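Local coordinates for alpha-L-rhamnosidase (Klebsiella oxytoca, PDB 4XHC), which probably hydrolyses terminal alpha-L-rhamnose from glycosides, as a two-domain glycoside hydrolase of family 78 that holds rhamnose in its pocket, at residues L271-G276 against V288-D293; R334-A339 against Y377-A382; V497-G500 against F504-I507. All blocks are in the same frame, centred on the assembly; numbering follows the deposited sequence.

Interaction 1. Residues L271-G276 against V288-D293; sequences LYLFAG and VFVQPD
V288 lays its CG2 methyl over one face of the F274 ring, a CH-pi contact in which the methyl carbon sits 3.9 Å from the centroid of the F274 ring and 25° off its normal. The methyl is not centred: it is shifted toward the rim on the CD1-CE1 side, and V288 CG2 comes within 3.6 Å of F274 CD1. F274 holds its CG anti to the carbonyl carbon (chi1 -78°), which carries the ring toward V288. V288 is turned with CG1 anti to its backbone N (chi1 179°), leaving CG2 for the ring and CG1 for L273, whose CB is a looser 4.5 Å from V288 CG1. Two residues beyond V288, V290 meets L273, the side chains crossing at about a right angle, methyl against methyl, with L273 CD1 4.1 Å from V290 CG1. Strand 287-289 belongs to a small antiparallel sheet, where V288 pairs with L245 through the backbone, and V294 touches both L273 and V288. From helix 264-276, L271 also packs on helix 302-319 and Y272 on helix 322-340. Joining a helix of the six-hairpin glycosidase domain to this sheet, the contact is wholly apolar, so its hold rests on burial and close fit rather than on any directed polar bond.

Interaction 2. Residues R334-A339 against Y377-A382; sequences RQVELA and YCLQRA
V336 stands with CG1 anti to its backbone N (chi1 177°) and CG2 anti to its carbonyl carbon, so its two methyls fork toward different partners on the facing helix; L379, with CG also anti to N and chi2 at 57°, bends CD1 back to meet the first of them. This is helix-to-helix packing in the six-hairpin glycosidase domain, an (alpha/alpha)6 barrel in this family, and the short segments of helices 322-340 and 368-389 run in roughly opposite directions. The V336 and L379 side chains cross at about a right angle, V336 CG1 lying 3.8 Å from L379 CD1. The other branch, V336 CG2, rests 3.9 Å from A382 CB. Y397 of helix 391-412 touches both V336 and L379 and so closes the cluster from a third helix. The polar groups sit away from this apolar patch. Q335 is held by S305, V284 and G282, and on the outer flank R334 NH1 makes a salt bridge of 3.0 Å with E337 OE1, one turn of helix along. On the partner helix, R381 lays its guanidinium across the face of the Y377 ring, NH1 standing over the ring centre, and from there R381 NH1 donates to Y377 O at 3.0 Å, with an N-H...O angle of 166° and the carbonyl oxygen in the guanidinium plane.

Interaction 3. Residues V497-G500 against F504-I507; sequences VDYG and FWEI. With RAM (alpha-L-rhamnopyranose), chain C.
F504 and W505, successive aromatics, pack back against V497 and Y499 at the end of helix 482-498, while the very next residue, E506, turns away to the bound rhamnose. V497 brings CG2 obliquely to the CE1-CZ end of the F504 ring, with V497 CG2 3.9 Å from F504 CE1 and equally near F504 CZ. Y499 and W505 meet as side chains at about a right angle; Y499 CD2 lies 4.2 Å from W505 CH2, at the outer end of the indole. The helix is closed by a Schellman motif at G500, with a positive phi of 105° and G500 N bonded to V497 O at 2.8 Å. Behind F504 stand helix 214-230 and W493, whose ring meets it edge-to-face. E506 carries CG anti to its backbone N (chi1 -179°) and stays extended beyond it, reaching the sugar. There rhamnose O2 donates to E506 OE2 at 2.6 Å; Y518 OH bonds the same oxygen, and R241 and the S525 amide hold OE1. The chemistry is thus divided within a few residues: apolar packing fastens F504 and W505 to the helix end, and a carboxylate gripped at both oxygens is presented to the sugar's 2-hydroxyl.

How the interactions relate
All three interactions lie in the six-hairpin glycosidase domain, follow one another along the chain and do not touch. Interactions 1 and 2 are buried and share no segment, yet helix 322-340, which supplies residues 334-339 to interaction 2, also packs on Y272 and A275 beside interaction 1; their nearest atoms are about 7 Å apart. Interaction 1 joins helix to strand through a ring and methyls, interaction 2 helix to helix through aliphatic groups alone. Interaction 3, across the centre of the chain from both, is only partly buried and ties a helix end to a loop. It alone contributes a residue to the rhamnose pocket, although the F274 side chain comes within about 9 Å of the sugar.

Interaction 1. Residues L271-G276 against V288-D293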
loop_
_atom_site.group_PDB
_atom_site.type_symbol
_atom_site.label_atom_id
_atom_site.label_comp_id
_atom_site.label_asym_id
_atom_site.label_seq_id
_atom_site.Cartn_x
_atom_site.Cartn_y
_atom_site.Cartn_z
ATOM N N LEU A 271 26.278 21.377 12.139
ATOM C CA LEU A 271 26.817 22.721 11.882
ATOM C C LEU A 271 27.317 22.881 10.446
ATOM O O LEU A 271 27.038 23.890 9.803
ATOM C CB LEU A 271 27.950 23.069 12.851
ATOM C CG LEU A 271 27.542 23.634 14.214
ATOM C CD1 LEU A 271 28.713 23.580 15.186
ATOM C CD2 LEU A 271 27.006 25.055 14.090
ATOM N N TYR A 272 28.055 21.893 9.947
ATOM C CA TYR A 272 28.608 21.966 8.592
ATOM C C TYR A 272 27.533 21.840 7.519
ATOM O O TYR A 272 27.707 22.334 6.407
ATOM C CB TYR A 272 29.705 20.910 8.371
ATOM C CG TYR A 272 31.084 21.363 8.814
ATOM C CD1 TYR A 272 31.902 22.123 7.972
ATOM C CD2 TYR A 272 31.573 21.041 10.076
ATOM C CE1 TYR A 272 33.164 22.543 8.376
ATOM C CE2 TYR A 272 32.832 21.458 10.488
ATOM C CZ TYR A 272 33.624 22.209 9.638
ATOM O OH TYR A 272 34.865 22.607 10.073
ATOM N N LEU A 273 26.434 21.168 7.844
ATOM C CA LEU A 273 25.333 21.043 6.906
ATOM C C LEU A 273 24.684 22.407 6.652
ATOM O O LEU A 273 24.547 22.826 5.507
ATOM C CB LEU A 273 24.285 20.043 7.409
ATOM C CG LEU A 273 24.633 18.557 7.268
ATOM C CD1 LEU A 273 23.628 17.703 8.023
ATOM C CD2 LEU A 273 24.683 18.142 5.808
ATOM N N PHE A 274 24.301 23.101 7.718
ATOM C CA PHE A 274 23.720 24.438 7.582
ATOM C C PHE A 274 24.680 25.414 6.901
ATOM O O PHE A 274 24.247 26.244 6.116
ATOM C CB PHE A 274 23.318 25.006 8.939
ATOM C CG PHE A 274 22.031 24.455 9.466
ATOM C CD1 PHE A 274 20.823 24.903 8.963
ATOM C CD2 PHE A 274 22.025 23.497 10.464
ATOM C CE1 PHE A 274 19.626 24.405 9.447
ATOM C CE2 PHE A 274 20.837 22.988 10.948
ATOM C CZ PHE A 274 19.634 23.442 10.441
ATOM N N ALA A 275 25.972 25.302 7.188
ATOM C CA ALA A 275 26.972 26.170 6.576
ATOM C C ALA A 275 27.263 25.830 5.105
ATOM O O ALA A 275 27.689 26.694 4.337
ATOM C CB ALA A 275 28.264 26.120 7.381
ATOM N N GLY A 276 27.048 24.570 4.729
ATOM C CA GLY A 276 27.465 24.048 3.424
ATOM C C GLY A 276 26.547 24.348 2.253
ATOM O O GLY A 276 26.943 24.191 1.094
ATOM N N VAL A 288 17.354 21.751 6.899
ATOM C CA VAL A 288 18.117 21.096 5.844
ATOM C C VAL A 288 17.593 19.682 5.573
ATOM O O VAL A 288 17.323 18.920 6.503
ATOM C CB VAL A 288 19.605 21.031 6.227
ATOM C CG1 VAL A 288 20.420 20.326 5.161
ATOM C CG2 VAL A 288 20.152 22.426 6.425
ATOM N N PHE A 289 17.448 19.341 4.296
ATOM C CA PHE A 289 17.148 17.974 3.885
ATOM C C PHE A 289 18.457 17.236 3.624
ATOM O O PHE A 289 19.460 17.857 3.273
ATOM C CB PHE A 289 16.297 17.972 2.608
ATOM C CG PHE A 289 14.977 18.680 2.754
ATOM C CD1 PHE A 289 13.845 17.986 3.135
ATOM C CD2 PHE A 289 14.874 20.043 2.520
ATOM C CE1 PHE A 289 12.634 18.638 3.282
ATOM C CE2 PHE A 289 13.669 20.701 2.668
ATOM C CZ PHE A 289 12.545 19.999 3.049
ATOM N N VAL A 290 18.453 15.916 3.795
ATOM C CA VAL A 290 19.643 15.099 3.478
ATOM C C VAL A 290 19.316 13.867 2.628
ATOM O O VAL A 290 20.113 12.928 2.557
ATOM C CB VAL A 290 20.395 14.656 4.753
ATOM C CG1 VAL A 290 20.914 15.861 5.511
ATOM C CG2 VAL A 290 19.508 13.798 5.649
ATOM N N GLN A 291 18.146 13.879 1.983
ATOM C CA GLN A 291 17.752 12.822 1.062
ATOM C C GLN A 291 16.988 13.410 -0.122
ATOM O O GLN A 291 16.092 14.230 0.076
ATOM C CB GLN A 291 16.902 11.802 1.792
ATOM C CG GLN A 291 17.714 10.898 2.701
ATOM C CD GLN A 291 16.868 9.821 3.340
ATOM O OE1 GLN A 291 15.866 10.109 3.993
ATOM N NE2 GLN A 291 17.258 8.572 3.144
ATOM N N PRO A 292 17.339 13.034 -1.349
ATOM C CA PRO A 292 18.412 12.082 -1.660
ATOM C C PRO A 292 19.830 12.648 -1.541
ATOM O O PRO A 292 20.776 11.886 -1.546
ATOM C CB PRO A 292 18.139 11.728 -3.123
ATOM C CG PRO A 292 17.513 12.962 -3.690
ATOM C CD PRO A 292 16.819 13.694 -2.561
ATOM N N ASP A 293 19.971 13.965 -1.480
ATOM C CA ASP A 293 21.262 14.606 -1.288
ATOM C C ASP A 293 21.019 15.765 -0.337
ATOM O O ASP A 293 19.896 15.963 0.101
ATOM C CB ASP A 293 21.809 15.106 -2.624
ATOM C CG ASP A 293 23.319 15.277 -2.618
ATOM O OD1 ASP A 293 23.861 15.848 -1.653
ATOM O OD2 ASP A 293 23.971 14.845 -3.588
#

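Interaction 2. Residues R334-A339 against Y377-A382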
loop_
_atom_site.group_PDB
_atom_site.type_symbol
_atom_site.label_atom_id
_atom_site.label_comp_id
_atom_site.label_asym_id
_atom_site.label_seq_id
_atom_site.Cartn_x
_atom_site.Cartn_y
_atom_site.Cartn_z
ATOM N N ARG A 334 28.394 36.307 9.270
ATOM C CA ARG A 334 27.505 36.743 8.189
ATOM C C ARG A 334 26.039 36.772 8.630
ATOM O O ARG A 334 25.264 37.609 8.158
ATOM C CB ARG A 334 27.670 35.838 6.967
ATOM C CG ARG A 334 26.979 36.338 5.709
ATOM C CD ARG A 334 27.903 37.161 4.820
ATOM N NE ARG A 334 27.158 37.686 3.675
ATOM C CZ ARG A 334 26.457 38.824 3.668
ATOM N NH1 ARG A 334 26.410 39.614 4.737
ATOM N NH2 ARG A 334 25.793 39.186 2.574
ATOM N N GLN A 335 25.659 35.871 9.532
ATOM C CA GLN A 335 24.283 35.855 10.031
ATOM C C GLN A 335 23.992 37.136 10.809
ATOM O O GLN A 335 22.891 37.679 10.739
ATOM C CB GLN A 335 24.010 34.628 10.914
ATOM C CG GLN A 335 24.285 33.272 10.270
ATOM C CD GLN A 335 23.852 33.176 8.812
ATOM O OE1 GLN A 335 22.666 33.215 8.503
ATOM N NE2 GLN A 335 24.813 33.017 7.915
ATOM N N VAL A 336 25.000 37.621 11.530
ATOM C CA VAL A 336 24.890 38.868 12.268
ATOM C C VAL A 336 24.855 40.071 11.329
ATOM O O VAL A 336 24.043 40.951 11.526
ATOM C CB VAL A 336 26.038 39.020 13.281
ATOM C CG1 VAL A 336 25.947 40.358 13.994
ATOM C CG2 VAL A 336 26.011 37.882 14.290
ATOM N N GLU A 337 25.733 40.120 10.328
ATOM C CA GLU A 337 25.743 41.232 9.356
ATOM C C GLU A 337 24.331 41.393 8.795
ATOM O O GLU A 337 23.784 42.487 8.778
ATOM C CB GLU A 337 26.740 41.000 8.187
ATOM C CG GLU A 337 28.244 41.208 8.460
ATOM C CD GLU A 337 29.166 40.654 7.330
ATOM O OE1 GLU A 337 28.775 40.694 6.139
ATOM O OE2 GLU A 337 30.292 40.167 7.610
ATOM N N LEU A 338 23.739 40.283 8.363
ATOM C CA LEU A 338 22.409 40.301 7.737
ATOM C C LEU A 338 21.300 40.664 8.715
ATOM O O LEU A 338 20.456 41.503 8.408
ATOM C CB LEU A 338 22.097 38.959 7.087
ATOM C CG LEU A 338 22.951 38.644 5.855
ATOM C CD1 LEU A 338 22.795 37.180 5.489
ATOM C CD2 LEU A 338 22.584 39.547 4.678
ATOM N N ALA A 339 21.314 40.064 9.897
ATOM C CA ALA A 339 20.325 40.403 10.919
ATOM C C ALA A 339 20.324 41.900 11.293
ATOM O O ALA A 339 19.264 42.512 11.399
ATOM C CB ALA A 339 20.527 39.545 12.155
ATOM N N TYR A 377 20.861 38.733 22.287
ATOM C CA TYR A 377 21.381 37.494 22.863
ATOM C C TYR A 377 22.489 36.904 21.995
ATOM O O TYR A 377 23.536 36.494 22.505
ATOM C CB TYR A 377 20.241 36.472 23.024
ATOM C CG TYR A 377 20.650 35.179 23.689
ATOM C CD1 TYR A 377 21.108 34.111 22.937
ATOM C CD2 TYR A 377 20.572 35.024 25.073
ATOM C CE1 TYR A 377 21.491 32.928 23.541
ATOM C CE2 TYR A 377 20.946 33.847 25.685
ATOM C CZ TYR A 377 21.406 32.803 24.913
ATOM O OH TYR A 377 21.788 31.622 25.494
ATOM N N CYS A 378 22.254 36.871 20.683
ATOM C CA CYS A 378 23.184 36.232 19.748
ATOM C C CYS A 378 24.369 37.138 19.380
ATOM O O CYS A 378 25.489 36.667 19.172
ATOM C CB CYS A 378 22.430 35.717 18.515
ATOM S SG CYS A 378 21.346 34.288 18.866
ATOM N N LEU A 379 24.146 38.443 19.354
ATOM C CA LEU A 379 25.255 39.385 19.203
ATOM C C LEU A 379 26.277 39.218 20.327
ATOM O O LEU A 379 27.474 39.215 20.084
ATOM C CB LEU A 379 24.741 40.815 19.178
ATOM C CG LEU A 379 25.782 41.875 18.868
ATOM C CD1 LEU A 379 26.458 41.606 17.539
ATOM C CD2 LEU A 379 25.128 43.243 18.852
ATOM N N GLN A 380 25.802 39.058 21.556
ATOM C CA GLN A 380 26.685 38.818 22.705
ATOM C C GLN A 380 27.610 37.617 22.486
ATOM O O GLN A 380 28.788 37.675 22.811
ATOM C CB GLN A 380 25.843 38.621 23.975
ATOM C CG GLN A 380 26.615 38.374 25.271
ATOM C CD GLN A 380 27.487 39.541 25.677
ATOM O OE1 GLN A 380 27.084 40.374 26.484
ATOM N NE2 GLN A 380 28.677 39.614 25.112
ATOM N N ARG A 381 27.070 36.536 21.935
ATOM C CA ARG A 381 27.876 35.351 21.653
ATOM C C ARG A 381 28.801 35.584 20.469
ATOM O O ARG A 381 29.911 35.057 20.447
ATOM C CB ARG A 381 27.007 34.112 21.402
ATOM C CG ARG A 381 26.593 33.373 22.665
ATOM C CD ARG A 381 25.379 34.015 23.296
ATOM N NE ARG A 381 25.167 33.574 24.670
ATOM C CZ ARG A 381 24.415 34.223 25.559
ATOM N NH1 ARG A 381 23.782 35.345 25.237
ATOM N NH2 ARG A 381 24.295 33.751 26.786
ATOM N N ALA A 382 28.349 36.359 19.485
ATOM C CA ALA A 382 29.222 36.761 18.378
ATOM C C ALA A 382 30.449 37.562 18.865
ATOM O O ALA A 382 31.522 37.480 18.278
ATOM C CB ALA A 382 28.437 37.560 17.349
#

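Interaction 3. Residues V497-G500 against F504-I507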
loop_
_atom_site.group_PDB
_atom_site.type_symbol
_atom_site.label_atom_id
_atom_site.label_comp_id
_atom_site.label_asym_id
_atom_site.label_seq_id
_atom_site.Cartn_x
_atom_site.Cartn_y
_atom_site.Cartn_z
ATOM N N VAL A 497 4.188 13.833 31.995
ATOM C CA VAL A 497 4.492 12.527 32.564
ATOM C C VAL A 497 3.256 11.918 33.221
ATOM O O VAL A 497 2.925 10.763 32.938
ATOM C CB VAL A 497 5.642 12.587 33.585
ATOM C CG1 VAL A 497 5.779 11.258 34.328
ATOM C CG2 VAL A 497 6.941 12.951 32.878
ATOM N N ASP A 498 2.568 12.692 34.064
ATOM C CA ASP A 498 1.344 12.211 34.734
ATOM C C ASP A 498 0.242 11.785 33.747
ATOM O O ASP A 498 -0.513 10.860 34.032
ATOM C CB ASP A 498 0.785 13.265 35.696
ATOM C CG ASP A 498 1.677 13.494 36.915
ATOM O OD1 ASP A 498 2.406 12.566 37.341
ATOM O OD2 ASP A 498 1.646 14.624 37.452
ATOM N N TYR A 499 0.157 12.459 32.599
ATOM C CA TYR A 499 -0.770 12.077 31.531
ATOM C C TYR A 499 -0.391 10.746 30.860
ATOM O O TYR A 499 -1.191 10.180 30.129
ATOM C CB TYR A 499 -0.838 13.157 30.436
ATOM C CG TYR A 499 -1.742 14.365 30.688
ATOM C CD1 TYR A 499 -3.090 14.218 31.013
ATOM C CD2 TYR A 499 -1.249 15.662 30.531
ATOM C CE1 TYR A 499 -3.903 15.326 31.216
ATOM C CE2 TYR A 499 -2.053 16.770 30.735
ATOM C CZ TYR A 499 -3.374 16.599 31.070
ATOM O OH TYR A 499 -4.144 17.716 31.255
ATOM N N GLY A 500 0.836 10.279 31.070
ATOM C CA GLY A 500 1.281 8.975 30.574
ATOM C C GLY A 500 2.218 9.030 29.374
ATOM O O GLY A 500 2.343 8.048 28.653
ATOM N N PHE A 504 8.454 13.439 25.364
ATOM C CA PHE A 504 7.857 14.770 25.467
ATOM C C PHE A 504 7.370 15.314 24.118
ATOM O O PHE A 504 7.926 15.010 23.057
ATOM C CB PHE A 504 8.796 15.753 26.176
ATOM C CG PHE A 504 8.938 15.481 27.643
ATOM C CD1 PHE A 504 7.815 15.325 28.442
ATOM C CD2 PHE A 504 10.183 15.355 28.225
ATOM C CE1 PHE A 504 7.932 15.054 29.794
ATOM C CE2 PHE A 504 10.307 15.085 29.576
ATOM C CZ PHE A 504 9.179 14.934 30.361
ATOM N N TRP A 505 6.332 16.145 24.190
ATOM C CA TRP A 505 5.544 16.516 23.020
ATOM C C TRP A 505 6.050 17.786 22.351
ATOM O O TRP A 505 6.610 18.657 23.007
ATOM C CB TRP A 505 4.075 16.705 23.417
ATOM C CG TRP A 505 3.473 15.539 24.172
ATOM C CD1 TRP A 505 3.923 14.250 24.202
ATOM C CD2 TRP A 505 2.298 15.568 24.988
ATOM N NE1 TRP A 505 3.105 13.481 24.995
ATOM C CE2 TRP A 505 2.102 14.268 25.491
ATOM C CE3 TRP A 505 1.398 16.573 25.349
ATOM C CZ2 TRP A 505 1.043 13.946 26.336
ATOM C CZ3 TRP A 505 0.347 16.254 26.186
ATOM C CH2 TRP A 505 0.177 14.953 26.672
ATOM N N GLU A 506 5.824 17.886 21.046
ATOM C CA GLU A 506 6.104 19.107 20.300
ATOM C C GLU A 506 5.287 20.308 20.829
ATOM O O GLU A 506 5.834 21.395 21.047
ATOM C CB GLU A 506 5.779 18.881 18.833
ATOM C CG GLU A 506 6.049 20.071 17.919
ATOM C CD GLU A 506 5.440 19.901 16.541
ATOM O OE1 GLU A 506 4.514 19.065 16.421
ATOM O OE2 GLU A 506 5.884 20.567 15.572
ATOM N N ILE A 507 3.990 20.091 21.028
ATOM C CA ILE A 507 3.047 21.135 21.427
ATOM C C ILE A 507 2.446 20.814 22.796
ATOM O O ILE A 507 2.020 19.688 23.023
ATOM C CB ILE A 507 1.866 21.202 20.417
ATOM C CG1 ILE A 507 2.366 21.354 18.971
ATOM C CG2 ILE A 507 0.887 22.306 20.782
ATOM C CD1 ILE A 507 3.220 22.575 18.715
HETATM C C1 RAM C . 7.720 23.152 12.929
HETATM C C2 RAM C . 8.334 22.180 13.918
HETATM C C3 RAM C . 9.810 22.473 14.111
HETATM C C4 RAM C . 10.015 23.976 14.202
HETATM C C5 RAM C . 9.693 24.594 12.852
HETATM C C6 RAM C . 9.134 25.991 12.953
HETATM O O1 RAM C . 6.870 22.450 12.111
HETATM O O2 RAM C . 7.660 22.379 15.149
HETATM O O3 RAM C . 10.301 21.846 15.297
HETATM O O4 RAM C . 11.358 24.274 14.535
HETATM O O5 RAM C . 8.729 23.783 12.148
#